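Local coordinates for esterase family protein (Staphylococcus aureus, PDB 7L0A), which probably hydrolyses S-formylglutathione to formate and glutathione, as a serine carboxylesterase of the esterase D family with the alpha/beta-hydrolase fold, at residues H54-S58 and D163-N167; T62-S68 and Y244-D248; A147-P151 and A254-N260; K204-C209 and V231-D237. All coordinates share one frame; numbering follows the deposited sequence.

Interaction 1: residues H54-S58 and D163-N167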
loop_
_atom_site.group_PDB
_atom_site.type_symbol
_atom_site.label_atom_id
_atom_site.label_comp_id
_atom_site.label_asym_id
_atom_site.label_seq_id
_atom_site.Cartn_x
_atom_site.Cartn_y
_atom_site.Cartn_z
ATOM N N HIS B 54 7.727 10.926 12.246
ATOM C CA HIS B 54 7.875 12.366 12.051
ATOM C C HIS B 54 7.485 13.149 13.324
ATOM O O HIS B 54 6.886 12.609 14.263
ATOM C CB HIS B 54 7.056 12.822 10.844
ATOM C CG HIS B 54 5.568 12.714 11.023
ATOM N ND1 HIS B 54 4.858 13.578 11.817
ATOM C CD2 HIS B 54 4.654 11.845 10.514
ATOM C CE1 HIS B 54 3.575 13.265 11.787
ATOM N NE2 HIS B 54 3.420 12.240 10.973
ATOM N N GLY B 55 7.820 14.438 13.343
ATOM C CA GLY B 55 7.491 15.329 14.439
ATOM C C GLY B 55 6.220 16.142 14.203
ATOM O O GLY B 55 5.420 15.860 13.320
ATOM N N LEU B 56 6.011 17.161 15.046
ATOM C CA LEU B 56 4.672 17.744 15.169
ATOM C C LEU B 56 4.303 18.717 14.066
ATOM O O LEU B 56 3.172 19.241 14.079
ATOM C CB LEU B 56 4.511 18.457 16.510
ATOM C CG LEU B 56 4.430 17.513 17.679
ATOM C CD1 LEU B 56 4.521 18.358 18.973
ATOM C CD2 LEU B 56 3.195 16.678 17.740
ATOM N N SER B 57 5.214 19.041 13.168
ATOM C CA SER B 57 4.948 19.935 12.060
ATOM C C SER B 57 4.871 19.198 10.748
ATOM O O SER B 57 4.905 19.827 9.688
ATOM C CB SER B 57 6.020 21.021 11.997
ATOM O OG SER B 57 5.904 21.831 13.160
ATOM N N SER B 58 4.739 17.884 10.801
ATOM C CA SER B 58 4.816 17.002 9.661
ATOM C C SER B 58 3.621 16.060 9.607
ATOM O O SER B 58 2.823 15.921 10.545
ATOM C CB SER B 58 6.108 16.174 9.705
ATOM O OG SER B 58 7.227 17.022 9.635
ATOM N N ASP B 163 7.797 23.243 24.824
ATOM C CA ASP B 163 8.395 24.092 23.805
ATOM C C ASP B 163 7.939 23.741 22.399
ATOM O O ASP B 163 8.395 24.371 21.441
ATOM C CB ASP B 163 9.927 23.993 23.851
ATOM C CG ASP B 163 10.527 24.717 25.037
ATOM O OD1 ASP B 163 9.756 25.299 25.833
ATOM O OD2 ASP B 163 11.768 24.704 25.178
ATOM N N LEU B 164 7.055 22.765 22.253
ATOM C CA LEU B 164 6.755 22.185 20.951
ATOM C C LEU B 164 5.469 22.755 20.357
ATOM O O LEU B 164 4.701 23.462 21.023
ATOM C CB LEU B 164 6.656 20.661 21.077
ATOM C CG LEU B 164 7.877 20.018 21.737
ATOM C CD1 LEU B 164 7.651 18.512 21.866
ATOM C CD2 LEU B 164 9.163 20.292 20.962
ATOM N N GLU B 165 5.232 22.407 19.085
ATOM C CA GLU B 165 4.171 22.999 18.269
ATOM C C GLU B 165 2.848 22.273 18.372
ATOM O O GLU B 165 2.139 22.088 17.372
ATOM C CB GLU B 165 4.642 23.053 16.811
ATOM C CG GLU B 165 5.840 23.948 16.579
ATOM C CD GLU B 165 5.594 25.371 17.055
ATOM O OE1 GLU B 165 4.465 25.876 16.872
ATOM O OE2 GLU B 165 6.528 25.972 17.630
ATOM N N TRP B 166 2.450 21.889 19.574
ATOM C CA TRP B 166 1.175 21.230 19.787
ATOM C C TRP B 166 0.004 22.084 19.332
ATOM O O TRP B 166 0.011 23.303 19.505
ATOM C CB TRP B 166 1.026 20.942 21.287
ATOM C CG TRP B 166 2.093 20.094 21.856
ATOM C CD1 TRP B 166 3.180 20.502 22.595
ATOM C CD2 TRP B 166 2.189 18.682 21.749
ATOM N NE1 TRP B 166 3.943 19.416 22.944
ATOM C CE2 TRP B 166 3.354 18.283 22.440
ATOM C CE3 TRP B 166 1.398 17.706 21.142
ATOM C CZ2 TRP B 166 3.756 16.947 22.516
ATOM C CZ3 TRP B 166 1.792 16.395 21.226
ATOM C CH2 TRP B 166 2.955 16.025 21.910
ATOM N N ASN B 167 -1.024 21.430 18.775
ATOM C CA ASN B 167 -2.298 22.119 18.567
ATOM C C ASN B 167 -2.998 22.355 19.916
ATOM O O ASN B 167 -2.537 21.926 20.976
ATOM C CB ASN B 167 -3.176 21.354 17.563
ATOM C CG ASN B 167 -3.714 20.016 18.084
ATOM O OD1 ASN B 167 -3.718 19.723 19.286
ATOM N ND2 ASN B 167 -4.265 19.232 17.175
#

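Interaction 2: residues T62-S68 and Y244-D248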
loop_
_atom_site.group_PDB
_atom_site.type_symbol
_atom_site.label_atom_id
_atom_site.label_comp_id
_atom_site.label_asym_id
_atom_site.label_seq_id
_atom_site.Cartn_x
_atom_site.Cartn_y
_atom_site.Cartn_z
ATOM N N THR B 62 5.893 14.301 4.656
ATOM C CA THR B 62 6.880 15.370 4.774
ATOM C C THR B 62 8.296 14.866 4.534
ATOM O O THR B 62 9.104 15.570 3.919
ATOM C CB THR B 62 6.771 16.030 6.150
ATOM O OG1 THR B 62 5.392 16.318 6.417
ATOM C CG2 THR B 62 7.594 17.275 6.187
ATOM N N TYR B 63 8.643 13.685 5.047
ATOM C CA TYR B 63 9.975 13.162 4.787
ATOM C C TYR B 63 10.181 12.968 3.294
ATOM O O TYR B 63 11.252 13.292 2.770
ATOM C CB TYR B 63 10.228 11.844 5.532
ATOM C CG TYR B 63 11.090 11.984 6.769
ATOM C CD1 TYR B 63 12.459 12.146 6.659
ATOM C CD2 TYR B 63 10.535 11.971 8.024
ATOM C CE1 TYR B 63 13.270 12.282 7.796
ATOM C CE2 TYR B 63 11.322 12.079 9.155
ATOM C CZ TYR B 63 12.687 12.260 9.022
ATOM O OH TYR B 63 13.502 12.420 10.130
ATOM N N MET B 64 9.147 12.469 2.584
ATOM C CA MET B 64 9.266 12.311 1.141
ATOM C C MET B 64 9.553 13.635 0.458
ATOM O O MET B 64 10.378 13.699 -0.459
ATOM C CB MET B 64 7.988 11.713 0.563
ATOM C CG MET B 64 7.709 10.302 1.037
ATOM S SD MET B 64 8.972 9.078 0.556
ATOM C CE MET B 64 9.027 9.226 -1.215
ATOM N N ARG B 65 8.863 14.704 0.873
ATOM C CA ARG B 65 8.955 15.987 0.200
ATOM C C ARG B 65 10.225 16.744 0.570
ATOM O O ARG B 65 10.865 17.345 -0.305
ATOM C CB ARG B 65 7.718 16.815 0.518
ATOM C CG ARG B 65 6.451 16.283 -0.101
ATOM C CD ARG B 65 5.230 16.654 0.699
ATOM N NE ARG B 65 5.052 18.075 0.822
ATOM C CZ ARG B 65 4.126 18.626 1.591
ATOM N NH1 ARG B 65 3.325 17.852 2.335
ATOM N NH2 ARG B 65 4.046 19.929 1.676
ATOM N N TYR B 66 10.606 16.743 1.847
ATOM C CA TYR B 66 11.657 17.627 2.334
ATOM C C TYR B 66 13.011 16.952 2.466
ATOM O O TYR B 66 13.971 17.607 2.916
ATOM C CB TYR B 66 11.197 18.255 3.693
ATOM C CG TYR B 66 10.215 19.377 3.410
ATOM C CD1 TYR B 66 8.903 19.112 3.073
ATOM C CD2 TYR B 66 10.640 20.690 3.322
ATOM C CE1 TYR B 66 8.034 20.121 2.679
ATOM C CE2 TYR B 66 9.773 21.714 2.955
ATOM C CZ TYR B 66 8.480 21.419 2.620
ATOM O OH TYR B 66 7.618 22.423 2.188
ATOM N N THR B 67 13.118 15.668 2.108
ATOM C CA THR B 67 14.395 14.957 2.079
ATOM C C THR B 67 14.430 14.133 0.806
ATOM O O THR B 67 13.433 14.032 0.084
ATOM C CB THR B 67 14.609 14.032 3.292
ATOM O OG1 THR B 67 13.854 12.828 3.123
ATOM C CG2 THR B 67 14.211 14.692 4.591
ATOM N N SER B 68 15.572 13.498 0.547
ATOM C CA SER B 68 15.664 12.490 -0.502
ATOM C C SER B 68 15.653 11.080 0.069
ATOM O O SER B 68 16.321 10.196 -0.460
ATOM C CB SER B 68 16.911 12.720 -1.353
ATOM O OG SER B 68 16.862 13.935 -2.073
ATOM N N TYR B 244 14.606 20.176 8.297
ATOM C CA TYR B 244 14.797 19.072 7.367
ATOM C C TYR B 244 16.070 19.201 6.558
ATOM O O TYR B 244 16.529 18.219 5.952
ATOM C CB TYR B 244 13.586 18.959 6.457
ATOM C CG TYR B 244 12.482 18.140 7.053
ATOM C CD1 TYR B 244 12.547 16.747 7.019
ATOM C CD2 TYR B 244 11.374 18.728 7.648
ATOM C CE1 TYR B 244 11.544 15.964 7.569
ATOM C CE2 TYR B 244 10.354 17.940 8.211
ATOM C CZ TYR B 244 10.437 16.589 8.148
ATOM O OH TYR B 244 9.442 15.806 8.661
ATOM N N ALA B 245 16.685 20.379 6.520
ATOM C CA ALA B 245 18.032 20.436 5.956
ATOM C C ALA B 245 18.976 19.549 6.759
ATOM O O ALA B 245 19.816 18.835 6.194
ATOM C CB ALA B 245 18.525 21.874 5.935
ATOM N N TYR B 246 18.825 19.541 8.089
ATOM C CA TYR B 246 19.602 18.624 8.905
ATOM C C TYR B 246 19.063 17.195 8.825
ATOM O O TYR B 246 19.843 16.254 8.639
ATOM C CB TYR B 246 19.634 19.099 10.376
ATOM C CG TYR B 246 20.407 18.152 11.257
ATOM C CD1 TYR B 246 21.788 18.107 11.213
ATOM C CD2 TYR B 246 19.752 17.284 12.150
ATOM C CE1 TYR B 246 22.505 17.229 12.010
ATOM C CE2 TYR B 246 20.464 16.405 12.917
ATOM C CZ TYR B 246 21.837 16.387 12.848
ATOM O OH TYR B 246 22.573 15.510 13.614
ATOM N N TRP B 247 17.737 16.992 8.955
ATOM C CA TRP B 247 17.235 15.621 8.952
ATOM C C TRP B 247 17.456 14.921 7.609
ATOM O O TRP B 247 17.608 13.697 7.590
ATOM C CB TRP B 247 15.743 15.564 9.371
ATOM C CG TRP B 247 15.595 16.135 10.775
ATOM C CD1 TRP B 247 16.431 15.925 11.807
ATOM C CD2 TRP B 247 14.616 17.077 11.224
ATOM N NE1 TRP B 247 16.033 16.670 12.896
ATOM C CE2 TRP B 247 14.907 17.366 12.571
ATOM C CE3 TRP B 247 13.502 17.675 10.640
ATOM C CZ2 TRP B 247 14.157 18.253 13.316
ATOM C CZ3 TRP B 247 12.763 18.552 11.362
ATOM C CH2 TRP B 247 13.079 18.828 12.718
ATOM N N ASP B 248 17.584 15.669 6.492
ATOM C CA ASP B 248 17.930 15.012 5.232
ATOM C C ASP B 248 19.324 14.390 5.308
ATOM O O ASP B 248 19.518 13.214 4.969
ATOM C CB ASP B 248 17.848 16.030 4.097
ATOM C CG ASP B 248 18.205 15.454 2.747
ATOM O OD1 ASP B 248 17.806 14.329 2.401
ATOM O OD2 ASP B 248 18.895 16.171 1.976
HETATM O O HOH W 1 18.109 15.995 -0.701
#

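Interaction 3: residues A147-P151 and A254-N260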
loop_
_atom_site.group_PDB
_atom_site.type_symbol
_atom_site.label_atom_id
_atom_site.label_comp_id
_atom_site.label_asym_id
_atom_site.label_seq_id
_atom_site.Cartn_x
_atom_site.Cartn_y
_atom_site.Cartn_z
ATOM N N ALA B 147 16.413 -4.040 16.032
ATOM C CA ALA B 147 17.832 -4.260 16.257
ATOM C C ALA B 147 18.585 -2.954 16.443
ATOM O O ALA B 147 19.646 -2.938 17.095
ATOM C CB ALA B 147 18.440 -5.021 15.085
ATOM N N LYS B 148 18.074 -1.882 15.860
ATOM C CA LYS B 148 18.764 -0.600 15.814
ATOM C C LYS B 148 17.715 0.499 15.899
ATOM O O LYS B 148 16.621 0.357 15.341
ATOM C CB LYS B 148 19.589 -0.420 14.548
ATOM C CG LYS B 148 20.637 -1.508 14.366
ATOM C CD LYS B 148 21.441 -1.284 13.100
ATOM C CE LYS B 148 22.330 -2.484 12.827
ATOM N NZ LYS B 148 23.416 -2.162 11.863
ATOM N N ALA B 149 18.064 1.596 16.570
ATOM C CA ALA B 149 17.185 2.745 16.784
ATOM C C ALA B 149 18.001 4.017 16.625
ATOM O O ALA B 149 19.124 4.101 17.144
ATOM C CB ALA B 149 16.559 2.684 18.200
ATOM N N VAL B 150 17.438 5.004 15.937
ATOM C CA VAL B 150 18.121 6.247 15.614
ATOM C C VAL B 150 17.251 7.439 16.008
ATOM O O VAL B 150 16.455 7.964 15.209
ATOM C CB VAL B 150 18.467 6.320 14.114
ATOM C CG1 VAL B 150 19.242 7.586 13.818
ATOM C CG2 VAL B 150 19.264 5.101 13.667
ATOM N N PRO B 151 17.383 7.934 17.236
ATOM C CA PRO B 151 16.720 9.196 17.606
ATOM C C PRO B 151 17.469 10.392 17.032
ATOM O O PRO B 151 18.678 10.531 17.236
ATOM C CB PRO B 151 16.776 9.200 19.152
ATOM C CG PRO B 151 17.143 7.822 19.533
ATOM C CD PRO B 151 17.972 7.262 18.404
ATOM N N ALA B 254 22.007 7.762 8.724
ATOM C CA ALA B 254 21.358 6.734 9.514
ATOM C C ALA B 254 21.055 5.489 8.691
ATOM O O ALA B 254 21.237 4.368 9.173
ATOM C CB ALA B 254 20.081 7.290 10.121
ATOM N N ILE B 255 20.604 5.659 7.452
ATOM C CA ILE B 255 20.242 4.504 6.636
ATOM C C ILE B 255 21.478 3.711 6.279
ATOM O O ILE B 255 21.474 2.481 6.353
ATOM C CB ILE B 255 19.458 4.964 5.393
ATOM C CG1 ILE B 255 18.016 5.309 5.805
ATOM C CG2 ILE B 255 19.449 3.865 4.317
ATOM C CD1 ILE B 255 17.195 5.981 4.729
ATOM N N THR B 256 22.570 4.393 5.917
ATOM C CA THR B 256 23.826 3.682 5.677
ATOM C C THR B 256 24.260 2.885 6.906
ATOM O O THR B 256 24.665 1.717 6.802
ATOM C CB THR B 256 24.910 4.666 5.270
ATOM O OG1 THR B 256 24.482 5.372 4.098
ATOM C CG2 THR B 256 26.205 3.921 4.987
ATOM N N TRP B 257 24.160 3.492 8.087
ATOM C CA TRP B 257 24.546 2.824 9.328
ATOM C C TRP B 257 23.644 1.632 9.620
ATOM O O TRP B 257 24.129 0.568 10.045
ATOM C CB TRP B 257 24.521 3.856 10.452
ATOM C CG TRP B 257 24.764 3.318 11.822
ATOM C CD1 TRP B 257 25.977 3.105 12.414
ATOM C CD2 TRP B 257 23.777 2.955 12.792
ATOM N NE1 TRP B 257 25.801 2.608 13.689
ATOM C CE2 TRP B 257 24.457 2.519 13.945
ATOM C CE3 TRP B 257 22.380 2.963 12.800
ATOM C CZ2 TRP B 257 23.790 2.077 15.080
ATOM C CZ3 TRP B 257 21.723 2.550 13.947
ATOM C CH2 TRP B 257 22.425 2.108 15.066
ATOM N N MET B 258 22.350 1.779 9.384
ATOM C CA MET B 258 21.400 0.721 9.685
ATOM C C MET B 258 21.708 -0.567 8.936
ATOM O O MET B 258 21.611 -1.662 9.497
ATOM C CB MET B 258 19.995 1.154 9.281
ATOM C CG MET B 258 19.265 1.994 10.244
ATOM S SD MET B 258 17.738 2.470 9.395
ATOM C CE MET B 258 17.612 4.094 10.120
ATOM N N VAL B 259 21.984 -0.466 7.633
ATOM C CA VAL B 259 22.020 -1.661 6.796
ATOM C C VAL B 259 23.385 -2.331 6.789
ATOM O O VAL B 259 23.505 -3.460 6.299
ATOM C CB VAL B 259 21.574 -1.328 5.356
ATOM C CG1 VAL B 259 20.165 -0.743 5.384
ATOM C CG2 VAL B 259 22.542 -0.370 4.689
ATOM N N ASN B 260 24.402 -1.710 7.370
ATOM C CA ASN B 260 25.759 -2.246 7.254
ATOM C C ASN B 260 26.313 -3.001 8.455
ATOM O O ASN B 260 25.650 -3.111 9.499
ATOM C CB ASN B 260 26.701 -1.091 6.926
ATOM C CG ASN B 260 26.774 -0.798 5.441
ATOM O OD1 ASN B 260 27.107 -1.686 4.658
ATOM N ND2 ASN B 260 26.430 0.423 5.042
#

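Interaction 4: residues K204-C209 and V231-D237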
loop_
_atom_site.group_PDB
_atom_site.type_symbol
_atom_site.label_atom_id
_atom_site.label_comp_id
_atom_site.label_asym_id
_atom_site.label_seq_id
_atom_site.Cartn_x
_atom_site.Cartn_y
_atom_site.Cartn_z
ATOM N N LYS B 204 20.869 -1.360 19.247
ATOM C CA LYS B 204 22.017 -0.496 18.993
ATOM C C LYS B 204 21.508 0.920 18.708
ATOM O O LYS B 204 20.565 1.113 17.932
ATOM C CB LYS B 204 22.835 -1.038 17.826
ATOM C CG LYS B 204 24.285 -0.582 17.794
ATOM C CD LYS B 204 25.095 -1.376 16.770
ATOM C CE LYS B 204 26.444 -0.717 16.518
ATOM N NZ LYS B 204 27.244 -1.436 15.497
ATOM N N LEU B 205 22.127 1.913 19.352
ATOM C CA LEU B 205 21.678 3.294 19.299
ATOM C C LEU B 205 22.634 4.174 18.510
ATOM O O LEU B 205 23.847 4.196 18.784
ATOM C CB LEU B 205 21.545 3.850 20.716
ATOM C CG LEU B 205 20.466 3.239 21.588
ATOM C CD1 LEU B 205 20.633 3.776 23.016
ATOM C CD2 LEU B 205 19.090 3.571 21.053
ATOM N N LEU B 206 22.077 4.923 17.551
ATOM C CA LEU B 206 22.771 6.021 16.886
ATOM C C LEU B 206 21.948 7.268 17.174
ATOM O O LEU B 206 20.802 7.377 16.724
ATOM C CB LEU B 206 22.926 5.769 15.384
ATOM C CG LEU B 206 23.451 6.976 14.627
ATOM C CD1 LEU B 206 24.833 7.367 15.051
ATOM C CD2 LEU B 206 23.392 6.668 13.125
ATOM N N ILE B 207 22.505 8.178 17.971
ATOM C CA ILE B 207 21.811 9.393 18.380
ATOM C C ILE B 207 22.465 10.566 17.682
ATOM O O ILE B 207 23.688 10.702 17.708
ATOM C CB ILE B 207 21.842 9.558 19.917
ATOM C CG1 ILE B 207 21.183 8.341 20.565
ATOM C CG2 ILE B 207 21.211 10.871 20.329
ATOM C CD1 ILE B 207 21.363 8.263 22.072
ATOM N N MET B 208 21.663 11.410 17.037
ATOM C CA MET B 208 22.203 12.512 16.241
ATOM C C MET B 208 21.455 13.797 16.577
ATOM O O MET B 208 20.239 13.792 16.800
ATOM C CB MET B 208 22.116 12.227 14.724
ATOM C CG MET B 208 22.402 10.788 14.351
ATOM S SD MET B 208 22.402 10.511 12.534
ATOM C CE MET B 208 23.948 11.274 12.139
ATOM N N CYS B 209 22.193 14.897 16.621
ATOM C CA CYS B 209 21.589 16.210 16.796
ATOM C C CYS B 209 22.528 17.267 16.234
ATOM O O CYS B 209 23.748 17.157 16.372
ATOM C CB CYS B 209 21.302 16.464 18.294
ATOM S SG CYS B 209 20.257 17.861 18.651
ATOM N N VAL B 231 25.232 2.153 29.004
ATOM C CA VAL B 231 24.428 1.757 27.869
ATOM C C VAL B 231 25.175 2.169 26.603
ATOM O O VAL B 231 25.492 3.360 26.465
ATOM C CB VAL B 231 23.036 2.387 27.910
ATOM C CG1 VAL B 231 22.248 2.077 26.657
ATOM C CG2 VAL B 231 22.276 1.882 29.131
ATOM N N PRO B 232 25.485 1.259 25.703
ATOM C CA PRO B 232 26.279 1.642 24.529
ATOM C C PRO B 232 25.490 2.496 23.554
ATOM O O PRO B 232 24.271 2.362 23.404
ATOM C CB PRO B 232 26.693 0.293 23.928
ATOM C CG PRO B 232 25.725 -0.686 24.413
ATOM C CD PRO B 232 25.230 -0.196 25.776
ATOM N N TYR B 233 26.208 3.412 22.897
ATOM C CA TYR B 233 25.597 4.220 21.865
ATOM C C TYR B 233 26.688 4.841 21.008
ATOM O O TYR B 233 27.862 4.881 21.400
ATOM C CB TYR B 233 24.726 5.338 22.450
ATOM C CG TYR B 233 25.575 6.336 23.213
ATOM C CD1 TYR B 233 25.926 6.104 24.531
ATOM C CD2 TYR B 233 26.048 7.499 22.608
ATOM C CE1 TYR B 233 26.715 6.984 25.208
ATOM C CE2 TYR B 233 26.836 8.385 23.302
ATOM C CZ TYR B 233 27.171 8.117 24.613
ATOM O OH TYR B 233 27.966 9.001 25.339
ATOM N N GLN B 234 26.277 5.330 19.848
ATOM C CA GLN B 234 27.069 6.242 19.036
ATOM C C GLN B 234 26.347 7.571 18.977
ATOM O O GLN B 234 25.122 7.607 18.808
ATOM C CB GLN B 234 27.267 5.708 17.621
ATOM C CG GLN B 234 28.150 4.493 17.591
ATOM C CD GLN B 234 28.160 3.838 16.237
ATOM O OE1 GLN B 234 27.643 2.732 16.076
ATOM N NE2 GLN B 234 28.728 4.519 15.249
ATOM N N PHE B 235 27.095 8.661 19.122
ATOM C CA PHE B 235 26.538 9.999 18.976
ATOM C C PHE B 235 27.263 10.763 17.884
ATOM O O PHE B 235 28.495 10.808 17.868
ATOM C CB PHE B 235 26.643 10.785 20.275
ATOM C CG PHE B 235 26.074 12.167 20.201
ATOM C CD1 PHE B 235 24.714 12.360 20.203
ATOM C CD2 PHE B 235 26.896 13.273 20.177
ATOM C CE1 PHE B 235 24.167 13.645 20.161
ATOM C CE2 PHE B 235 26.358 14.554 20.157
ATOM C CZ PHE B 235 24.995 14.737 20.149
ATOM N N GLU B 236 26.499 11.379 16.987
ATOM C CA GLU B 236 27.065 12.152 15.881
ATOM C C GLU B 236 26.407 13.521 15.880
ATOM O O GLU B 236 25.177 13.627 15.920
ATOM C CB GLU B 236 26.893 11.406 14.564
ATOM C CG GLU B 236 27.796 10.178 14.534
ATOM C CD GLU B 236 27.703 9.329 13.292
ATOM O OE1 GLU B 236 27.252 9.826 12.242
ATOM O OE2 GLU B 236 28.110 8.150 13.376
ATOM N N ASP B 237 27.227 14.557 15.933
ATOM C CA ASP B 237 26.738 15.917 15.855
ATOM C C ASP B 237 27.537 16.642 14.793
ATOM O O ASP B 237 28.421 16.078 14.138
ATOM C CB ASP B 237 26.794 16.624 17.219
ATOM C CG ASP B 237 28.203 16.727 17.783
ATOM O OD1 ASP B 237 29.167 16.369 17.071
ATOM O OD2 ASP B 237 28.328 17.170 18.950
HETATM O O HOH W 2 25.757 2.103 18.195
HETATM O O HOH W 3 24.332 0.912 21.179
#

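Interaction 1: residues H54-S58 and D163-N167
Leu56 lays its CD1 methyl on the six-membered ring of Trp166, 3.6 Å from the ring centroid and only 11° off the ring normal, a CH-pi contact made over the face. The second branch, CD2, reaches the same benzo ring nearer its rim, 3.8 Å from Trp166 CZ3. A forked aliphatic side chain suits the place, because one methyl can sit over the middle of the ring while the other spreads toward its border. A chi1 of -71°, with CG opposite the carbonyl carbon, turns both Leu56 methyls across the gap to the indole.

The remaining apolar packing is slighter. Leu56 CD1 also meets Leu164 CB at 3.8 Å, so the same methyl touches both the indole and the start of the Leu164 side chain. Leu164 packs on Met130 of helix 130-141 and lies close to Ser129, the predicted nucleophile. Both segments lie in loops that follow strands 49-53 and 148-152 of the alpha/beta-hydrolase fold, where the catalytic residues gather.

No direct hydrogen bond joins the two loops, but His87 links them: its NE2 is bonded to Leu56 O and its ND1 to Asn167 N. Residues 55 to 58 form a type I beta turn, and His54 ND1 donates to Gly55 O at 2.8 Å, using a lone pair in the carbonyl plane, which holds the imidazole beside the turn. Trp166 NE1 is hydrogen-bonded to Leu161 O, which helps to fix the indole. At the exposed margin, Ser57 OG comes within 4.0 Å of Glu165 CG, and the Glu165 chain bends its carboxylate away.

Interaction 2: residues T62-S68 and Y244-D248
Beside the predicted catalytic site, the first turn of helix 244-259 meets the short helix 62-66 nearly at right angles. Tyr244 carries the contact. Its CE1 edge points at the centre of the Tyr63 ring in a T-shaped pair, with centroids 5.3 Å apart and planes at 85°. Tyr66 CB lies over one face of the Tyr244 ring, 3.6 Å from its CG, while Thr67 CG2 comes in at the ring edge. A phenol is apt here: its flat ring offers a face to Tyr66 CB and an edge to Tyr63, and its hydroxyl still reaches Ser58. Thr62 CG2 packs 3.4 Å from Tyr244 OH, whereas the hydroxyl of Tyr63 is bonded to His128.

Where helix 62-66 ends, Asp248 takes over. Ser68 N donates to Asp248 OD1 at 3.0 Å in a nearly straight bond, 170° at the hydrogen, which meets the oxygen from above the carboxylate plane. Tyr72 OH also binds OD1, and a water donates to OD2 while it is hydrogen-bonded to Ser68 OG. Asp248 reaches this peptide because chi1, 179°, sends its carboxylate away from its own N. Trp247 packs near Tyr63 OH through its CB. The three tyrosines form an aromatic cluster, connected to the predicted Ser-His-Asp triad of this alpha/beta-hydrolase through Trp247, whose indole stands edge-to-face with His242, and through Tyr63 on His128, beside the nucleophile elbow.

Interaction 3: residues A147-P151 and A254-N260
Lys148 NZ donates to Met258 O at 3.0 Å and, more weakly, to Trp257 O at 3.4 Å, reaching two carbonyls in the last turn of helix 244-259. The ammonium stands above the Met258 carbonyl plane, 52° out of it. Such carbonyls near a helix C-terminus lack the next turn of donors, and a lysine can supply them; its positive charge should also suit the negative end of the helix dipole. The chain is extended beyond CG, which gives it the length to run from the strand to the helix end.

On the way it crosses the Trp257 indole: CD lies over the six-membered ring, 4.2 Å from its centroid, in a CH-pi contact, and CB approaches CZ3 at 3.7 Å. Val150, two residues on and on the same side of strand 148-152, touches CZ3 with CG2 at 3.6 Å and Ala254 CB with CG1 at 3.8 Å. The small Ala254 and branched Val150 let the helix lie against the sheet, its segment axis running nearly antiparallel to the strand's at 9.6 Å. Trp257 NE1 is bonded to Gln234 OE1. Lysine thus serves twice, its methylenes covering a buried aromatic ring and its charged tip satisfying backbone oxygens.

Interaction 4: residues K204-C209 and V231-D237
Strands 204-209 and 234-237 run parallel, their segment axes 4.7 Å apart and 19° from alignment, with Leu206 paired to Gln234, Ile207 to Phe235 and Met208 to Glu236. Gln234 N donates to Leu205 O at 2.9 Å, Ile207 N to Gln234 O at 2.8 Å and Glu236 N to Ile207 O at 3.0 Å. A weak bond from Cys209 N to Glu236 O follows. One water donates to both Leu205 O and Gln234 OE1, which also accepts from Trp257 NE1.

Helix 216-228 links the strands in a beta-alpha-beta crossover, and 234-238 is an outermost strand of the alpha/beta-hydrolase sheet. Ile207 and Phe235 point to the face this helix covers, crossing at about a right angle; a chi1 of -179° swings the Phe235 ring across to Ile207, whose CG2 lies in plane at the ring edge, 3.8 Å from Phe235 CD1, and Ile223 of the helix packs on it.

Leu206, Met208, Gln234 and Glu236 face helix 244-259. Met208 CE lies 3.6 Å from Glu236 OE1, and Leu206 CD1 touches Glu236 OE2 at 3.8 Å. A long glutamate suits this edge strand: its methylenes pack by Leu206 and Met208 while OE1 reaches Arg253 in a salt bridge.

Interactions 3 and 4 meet in the sheet, where backbone hydrogen bonds between Ala147 or Ala149 and Lys204 join their neighbouring strands. Interaction 3 is buried; interactions 1, 2 and 4 are partly buried. Helix 244-259 serves two contacts: its start packs on helix 62-66 in interaction 2, its end on strand 148-152 in interaction 3. Interactions 1 and 2 touch through a probable hydrogen bond between Ser58 OG and Tyr244 OH, and both have a residue close to the predicted triad (Leu164 and Trp247). The chemistry follows the place: leucine on indole between loops, an aromatic cluster between helices with a carboxylate accepting a backbone N-H just past one, lysine at a helix end, and a backbone ladder within the sheet.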